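Local coordinates for protein nucleoside-triphosphatase THEP1 (Aquifex aeolicus, PDB 1YE8) that hydrolyses nucleoside triphosphates such as ATP, GTP, CTP, TTP and UTP to the corresponding nucleoside diphosphates and phosphate, and has no kinase activity, at residues L88-K96 / L121-V131. Numbering follows the deposited sequence.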
ATOM      1  N   LEU A  88       2.813   0.103  10.311  1.00  9.05           N
ATOM      2  CA  LEU A  88       1.359  -0.066  10.215  1.00  9.27           C
ATOM      3  C   LEU A  88       0.700  -0.179  11.581  1.00  9.02           C
ATOM      4  O   LEU A  88      -0.411   0.312  11.763  1.00  9.44           O
ATOM      5  CB  LEU A  88       0.980  -1.249   9.321  1.00 10.22           C
ATOM      6  CG  LEU A  88       1.194  -1.059   7.812  1.00 12.74           C
ATOM      7  CD1 LEU A  88       0.494  -2.168   7.037  1.00 14.37           C
ATOM      8  CD2 LEU A  88       0.741   0.306   7.286  1.00 12.96           C
ATOM      9  N   GLU A  89       1.364  -0.815  12.548  1.00  9.38           N
ATOM     10  CA  GLU A  89       0.793  -0.885  13.898  1.00  9.87           C
ATOM     11  C   GLU A  89       0.681   0.522  14.493  1.00  9.41           C
ATOM     12  O   GLU A  89      -0.324   0.874  15.119  1.00 10.45           O
ATOM     13  CB  GLU A  89       1.621  -1.788  14.820  1.00 10.87           C
ATOM     14  CG  GLU A  89       1.615  -3.253  14.403  1.00 13.20           C
ATOM     15  CD  GLU A  89       0.439  -4.068  14.908  1.00 16.64           C
ATOM     16  OE1 GLU A  89      -0.548  -3.492  15.398  1.00 18.58           O
ATOM     17  OE2 GLU A  89       0.490  -5.320  14.784  1.00 19.09           O
ATOM     18  N   ARG A  90       1.721   1.333  14.292  1.00  9.65           N
ATOM     19  CA  ARG A  90       1.683   2.736  14.707  1.00 10.22           C
ATOM     20  C   ARG A  90       0.579   3.502  13.973  1.00  9.83           C
ATOM     21  O   ARG A  90      -0.215   4.215  14.595  1.00  9.98           O
ATOM     22  CB  ARG A  90       3.033   3.410  14.458  1.00 10.56           C
ATOM     23  CG  ARG A  90       3.018   4.892  14.698  1.00 11.34           C
ATOM     24  CD  ARG A  90       4.320   5.603  14.389  1.00 13.86           C
ATOM     25  NE  ARG A  90       3.999   7.001  14.192  1.00 14.50           N
ATOM     26  CZ  ARG A  90       4.725   7.867  13.531  1.00 13.25           C
ATOM     27  NH1 ARG A  90       5.909   7.516  13.014  1.00 13.46           N
ATOM     28  NH2 ARG A  90       4.257   9.104  13.405  1.00 15.71           N
ATOM     29  N   ALA A  91       0.529   3.345  12.648  1.00  9.69           N
ATOM     30  CA  ALA A  91      -0.479   4.044  11.846  1.00  9.46           C
ATOM     31  C   ALA A  91      -1.893   3.732  12.334  1.00  9.49           C
ATOM     32  O   ALA A  91      -2.703   4.631  12.481  1.00 10.36           O
ATOM     33  CB  ALA A  91      -0.338   3.694  10.378  1.00  9.72           C
ATOM     34  N   TYR A  92      -2.157   2.459  12.635  1.00  9.45           N
ATOM     35  CA  TYR A  92      -3.475   2.019  13.091  1.00 10.10           C
ATOM     36  C   TYR A  92      -3.788   2.598  14.477  1.00 10.84           C
ATOM     37  O   TYR A  92      -4.894   3.132  14.686  1.00 10.90           O
ATOM     38  CB  TYR A  92      -3.526   0.484  13.054  1.00 10.52           C
ATOM     39  CG  TYR A  92      -4.892  -0.119  13.299  1.00 10.93           C
ATOM     40  CD1 TYR A  92      -6.049   0.470  12.779  1.00 11.27           C
ATOM     41  CD2 TYR A  92      -5.025  -1.299  14.030  1.00 11.71           C
ATOM     42  CE1 TYR A  92      -7.301  -0.089  12.987  1.00 13.24           C
ATOM     43  CE2 TYR A  92      -6.273  -1.867  14.234  1.00 14.47           C
ATOM     44  CZ  TYR A  92      -7.397  -1.251  13.719  1.00 14.74           C
ATOM     45  OH  TYR A  92      -8.631  -1.816  13.931  1.00 16.87           O
ATOM     46  N   ARG A  93      -2.832   2.543  15.410  1.00 10.86           N
ATOM     47  CA  ARG A  93      -3.087   3.158  16.724  1.00 11.30           C
ATOM     48  C   ARG A  93      -3.401   4.639  16.577  1.00 11.56           C
ATOM     49  O   ARG A  93      -4.336   5.154  17.197  1.00 12.55           O
ATOM     50  CB  ARG A  93      -1.900   3.025  17.677  1.00 11.31           C
ATOM     51  CG  ARG A  93      -1.716   1.666  18.294  1.00 11.71           C
ATOM     52  CD  ARG A  93      -0.624   1.648  19.358  1.00 12.44           C
ATOM     53  NE  ARG A  93       0.665   2.039  18.792  1.00 12.43           N
ATOM     54  CZ  ARG A  93       1.561   1.194  18.287  1.00 12.36           C
ATOM     55  NH1 ARG A  93       1.325  -0.116  18.273  1.00 13.68           N
ATOM     56  NH2 ARG A  93       2.691   1.669  17.783  1.00 12.37           N
ATOM     57  N   GLU A  94      -2.597   5.344  15.790  1.00 11.60           N
ATOM     58  CA  GLU A  94      -2.770   6.792  15.685  1.00 12.24           C
ATOM     59  C   GLU A  94      -4.060   7.146  14.957  1.00 12.38           C
ATOM     60  O   GLU A  94      -4.755   8.078  15.356  1.00 13.81           O
ATOM     61  CB  GLU A  94      -1.581   7.440  14.999  1.00 12.83           C
ATOM     62  CG  GLU A  94      -0.306   7.456  15.815  1.00 15.06           C
ATOM     63  CD  GLU A  94       0.647   8.506  15.308  1.00 17.50           C
ATOM     64  OE1 GLU A  94       0.194   9.645  15.055  1.00 21.32           O
ATOM     65  OE2 GLU A  94       1.825   8.195  15.118  1.00 18.25           O
ATOM     66  N   ALA A  95      -4.381   6.404  13.894  1.00 12.41           N
ATOM     67  CA  ALA A  95      -5.551   6.698  13.069  1.00 13.07           C
ATOM     68  C   ALA A  95      -6.871   6.420  13.788  1.00 13.65           C
ATOM     69  O   ALA A  95      -7.878   7.043  13.477  1.00 14.26           O
ATOM     70  CB  ALA A  95      -5.485   5.927  11.743  1.00 13.39           C
ATOM     71  N   LYS A  96      -6.876   5.487  14.740  1.00 14.28           N
ATOM     72  CA  LYS A  96      -8.087   5.216  15.516  1.00 15.85           C
ATOM     73  C   LYS A  96      -8.407   6.384  16.431  1.00 16.96           C
ATOM     74  O   LYS A  96      -9.578   6.667  16.677  1.00 18.24           O
ATOM     75  CB  LYS A  96      -7.941   3.935  16.333  1.00 15.76           C
ATOM     76  CG  LYS A  96      -8.119   2.678  15.490  1.00 15.54           C
ATOM     77  CD  LYS A  96      -8.155   1.407  16.321  1.00 15.83           C
ATOM     78  CE  LYS A  96      -6.772   0.976  16.685  1.00 16.23           C
ATOM     79  NZ  LYS A  96      -6.763  -0.227  17.557  1.00 17.48           N
ATOM     80  N   LEU A 121      -2.933  -7.981   9.753  1.00 11.63           N
ATOM     81  CA  LEU A 121      -3.030  -6.572  10.081  1.00 11.62           C
ATOM     82  C   LEU A 121      -3.803  -5.784   8.997  1.00 11.43           C
ATOM     83  O   LEU A 121      -4.627  -4.920   9.318  1.00 11.91           O
ATOM     84  CB  LEU A 121      -1.626  -5.999  10.312  1.00 12.74           C
ATOM     85  CG  LEU A 121      -1.526  -4.550  10.764  1.00 13.29           C
ATOM     86  CD1 LEU A 121      -2.364  -4.245  11.980  1.00 14.60           C
ATOM     87  CD2 LEU A 121      -0.068  -4.265  11.063  1.00 13.92           C
ATOM     88  N   VAL A 122      -3.564  -6.104   7.726  1.00 11.25           N
ATOM     89  CA  VAL A 122      -4.356  -5.513   6.645  1.00 12.17           C
ATOM     90  C   VAL A 122      -5.852  -5.795   6.808  1.00 12.26           C
ATOM     91  O   VAL A 122      -6.658  -4.881   6.665  1.00 12.71           O
ATOM     92  CB  VAL A 122      -3.848  -5.959   5.259  1.00 12.17           C
ATOM     93  CG1 VAL A 122      -4.880  -5.708   4.136  1.00 13.50           C
ATOM     94  CG2 VAL A 122      -2.532  -5.267   4.961  1.00 12.68           C
ATOM     95  N   ARG A 123      -6.213  -7.041   7.115  1.00 13.25           N
ATOM     96  CA  ARG A 123      -7.628  -7.371   7.326  1.00 13.93           C
ATOM     97  C   ARG A 123      -8.231  -6.561   8.473  1.00 14.14           C
ATOM     98  O   ARG A 123      -9.343  -6.043   8.361  1.00 15.20           O
ATOM     99  CB  ARG A 123      -7.824  -8.864   7.565  1.00 14.86           C
ATOM    100  CG  ARG A 123      -7.851  -9.684   6.315  1.00 14.99           C
ATOM    101  CD  ARG A 123      -8.709 -10.927   6.437  1.00 15.99           C
ATOM    102  NE  ARG A 123      -8.603 -11.665   5.201  1.00 15.98           N
ATOM    103  CZ  ARG A 123      -7.655 -12.535   4.943  1.00 18.17           C
ATOM    104  NH1 ARG A 123      -6.711 -12.800   5.846  1.00 19.29           N
ATOM    105  NH2 ARG A 123      -7.646 -13.144   3.767  1.00 21.18           N
ATOM    106  N   GLN A 124      -7.488  -6.427   9.569  1.00 13.90           N
ATOM    107  CA  GLN A 124      -7.965  -5.662  10.710  1.00 14.54           C
ATOM    108  C   GLN A 124      -8.194  -4.212  10.305  1.00 13.60           C
ATOM    109  O   GLN A 124      -9.238  -3.639  10.591  1.00 14.97           O
ATOM    110  CB  GLN A 124      -6.974  -5.760  11.871  1.00 15.86           C
ATOM    111  CG  GLN A 124      -7.566  -5.325  13.204  1.00 19.53           C
ATOM    112  CD  GLN A 124      -6.664  -5.590  14.391  1.00 23.49           C
ATOM    113  OE1 GLN A 124      -7.096  -5.430  15.540  1.00 26.78           O
ATOM    114  NE2 GLN A 124      -5.418  -5.983  14.134  1.00 24.36           N
ATOM    115  N   ILE A 125      -7.222  -3.613   9.618  1.00 12.83           N
ATOM    116  CA  ILE A 125      -7.314  -2.211   9.243  1.00 12.21           C
ATOM    117  C   ILE A 125      -8.419  -1.942   8.218  1.00 11.48           C
ATOM    118  O   ILE A 125      -9.240  -1.030   8.383  1.00 11.66           O
ATOM    119  CB  ILE A 125      -5.937  -1.715   8.691  1.00 12.04           C
ATOM    120  CG1 ILE A 125      -4.892  -1.624   9.823  1.00 12.12           C
ATOM    121  CG2 ILE A 125      -6.101  -0.408   7.926  1.00 12.65           C
ATOM    122  CD1 ILE A 125      -3.450  -1.511   9.316  1.00 11.98           C
HETATM  123  N   MSE A 126      -8.465  -2.754   7.171  1.00 11.51           N
HETATM  124  CA  MSE A 126      -9.370  -2.493   6.062  1.00 11.76           C
HETATM  125  C   MSE A 126     -10.844  -2.644   6.430  1.00 12.48           C
HETATM  126  O   MSE A 126     -11.691  -1.968   5.857  1.00 12.79           O
HETATM  127  CB  MSE A 126      -8.997  -3.364   4.867  1.00 12.15           C
HETATM  128  CG  MSE A 126      -7.544  -3.084   4.362  1.00 14.05           C
HETATM  129 SE   MSE A 126      -7.139  -1.215   3.896  1.00 21.75          SE
HETATM  130  CE  MSE A 126      -8.381  -1.230   2.662  1.00 16.48           C
ATOM    131  N   HIS A 127     -11.128  -3.485   7.423  1.00 12.90           N
ATOM    132  CA  HIS A 127     -12.501  -3.720   7.833  1.00 13.73           C
ATOM    133  C   HIS A 127     -12.896  -2.884   9.044  1.00 14.98           C
ATOM    134  O   HIS A 127     -14.029  -3.005   9.536  1.00 16.45           O
ATOM    135  CB  HIS A 127     -12.730  -5.216   8.055  1.00 13.54           C
ATOM    136  CG  HIS A 127     -12.569  -6.032   6.812  1.00 13.16           C
ATOM    137  ND1 HIS A 127     -13.475  -5.992   5.771  1.00 13.33           N
ATOM    138  CD2 HIS A 127     -11.593  -6.889   6.428  1.00 14.12           C
ATOM    139  CE1 HIS A 127     -13.071  -6.802   4.812  1.00 13.39           C
ATOM    140  NE2 HIS A 127     -11.933  -7.360   5.182  1.00 14.23           N
ATOM    141  N   ASP A 128     -11.988  -2.034   9.520  1.00 15.33           N
ATOM    142  CA  ASP A 128     -12.282  -1.152  10.638  1.00 16.51           C
ATOM    143  C   ASP A 128     -12.875   0.136  10.072  1.00 18.34           C
ATOM    144  O   ASP A 128     -12.169   0.904   9.414  1.00 17.52           O
ATOM    145  CB  ASP A 128     -11.015  -0.858  11.443  1.00 16.57           C
ATOM    146  CG  ASP A 128     -11.291  -0.094  12.725  1.00 16.98           C
ATOM    147  OD1 ASP A 128     -12.283   0.676  12.782  1.00 19.83           O
ATOM    148  OD2 ASP A 128     -10.549  -0.188  13.718  1.00 17.20           O
ATOM    149  N   PRO A 129     -14.158   0.390  10.329  1.00 20.02           N
ATOM    150  CA  PRO A 129     -14.817   1.590   9.792  1.00 20.70           C
ATOM    151  C   PRO A 129     -14.224   2.897  10.317  1.00 21.18           C
ATOM    152  O   PRO A 129     -14.435   3.931   9.673  1.00 22.38           O
ATOM    153  CB  PRO A 129     -16.255   1.460  10.316  1.00 21.10           C
ATOM    154  CG  PRO A 129     -16.148   0.587  11.515  1.00 21.69           C
ATOM    155  CD  PRO A 129     -15.065  -0.413  11.169  1.00 20.72           C
ATOM    156  N   ASN A 130     -13.510   2.852  11.443  1.00 21.01           N
ATOM    157  CA  ASN A 130     -13.080   4.053  12.163  1.00 21.24           C
ATOM    158  C   ASN A 130     -11.734   4.633  11.752  1.00 19.70           C
ATOM    159  O   ASN A 130     -11.208   5.512  12.440  1.00 20.82           O
ATOM    160  CB  ASN A 130     -13.047   3.805  13.680  1.00 22.48           C
ATOM    161  CG  ASN A 130     -14.353   3.227  14.218  1.00 25.41           C
ATOM    162  OD1 ASN A 130     -15.443   3.746  13.943  1.00 28.66           O
ATOM    163  ND2 ASN A 130     -14.248   2.139  14.985  1.00 28.17           N
ATOM    164  N   VAL A 131     -11.161   4.143  10.651  1.00 17.06           N
ATOM    165  CA  VAL A 131      -9.873   4.648  10.191  1.00 15.09           C
ATOM    166  C   VAL A 131      -9.901   4.958   8.707  1.00 13.65           C
ATOM    167  O   VAL A 131     -10.596   4.275   7.941  1.00 14.21           O
ATOM    168  CB  VAL A 131      -8.691   3.672  10.495  1.00 14.20           C
ATOM    169  CG1 VAL A 131      -8.527   3.424  11.992  1.00 15.00           C
ATOM    170  CG2 VAL A 131      -8.789   2.327   9.730  1.00 12.38           C
TER
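Tyr92 lays one face of its ring over Ile125, whose CG1 stands 4.0 Å from the ring centroid in a CH-pi contact. The two residues sit on neighbouring helices, 77-97 and 116-126, that pack against the parallel sheet of this RecA-like P-loop NTPase; strand 102-105 runs in the chain between them, and its Ile103 is touched by Leu88, Ala95 and Ile125. The short helical segments run nearly parallel, at 18°, with their axes 11.1 Å apart, a spacing that the tyrosine ring spans. With CG anti to the backbone N (chi1 -171°), Tyr92 reaches across to the loop that follows helix 116-126. There Tyr92 OH donates to the anti lone pair of Asp128 OD2 at 2.5 Å, the carboxylate turned almost perpendicular to the ring. The opposite ring face carries Lys96 CE, 3.6 Å above its centre, so Ile125 and Lys96 sandwich the aromatic group, while Val131 CG1 meets it at the edge. A leucine in place of Tyr92 would probably leave Asp128 OD2 without its hydroxyl donor and Lys96 without a flat surface to lie on. Toward the start of the segments, Leu121 inserts CD2 against Leu88 CB at 3.6 Å, and the same methyl also touches Glu89 CG. At the far end, Val131 leads into strand 132-136 and packs CG1 against both Ala95 CB and Lys96 CG. Asp128 also steadies its own loop: in an Asx turn, Asp128 OD1 accepts a hydrogen bond from the backbone N of Asn130 at 2.8 Å, leaving OD2 to face the tyrosine.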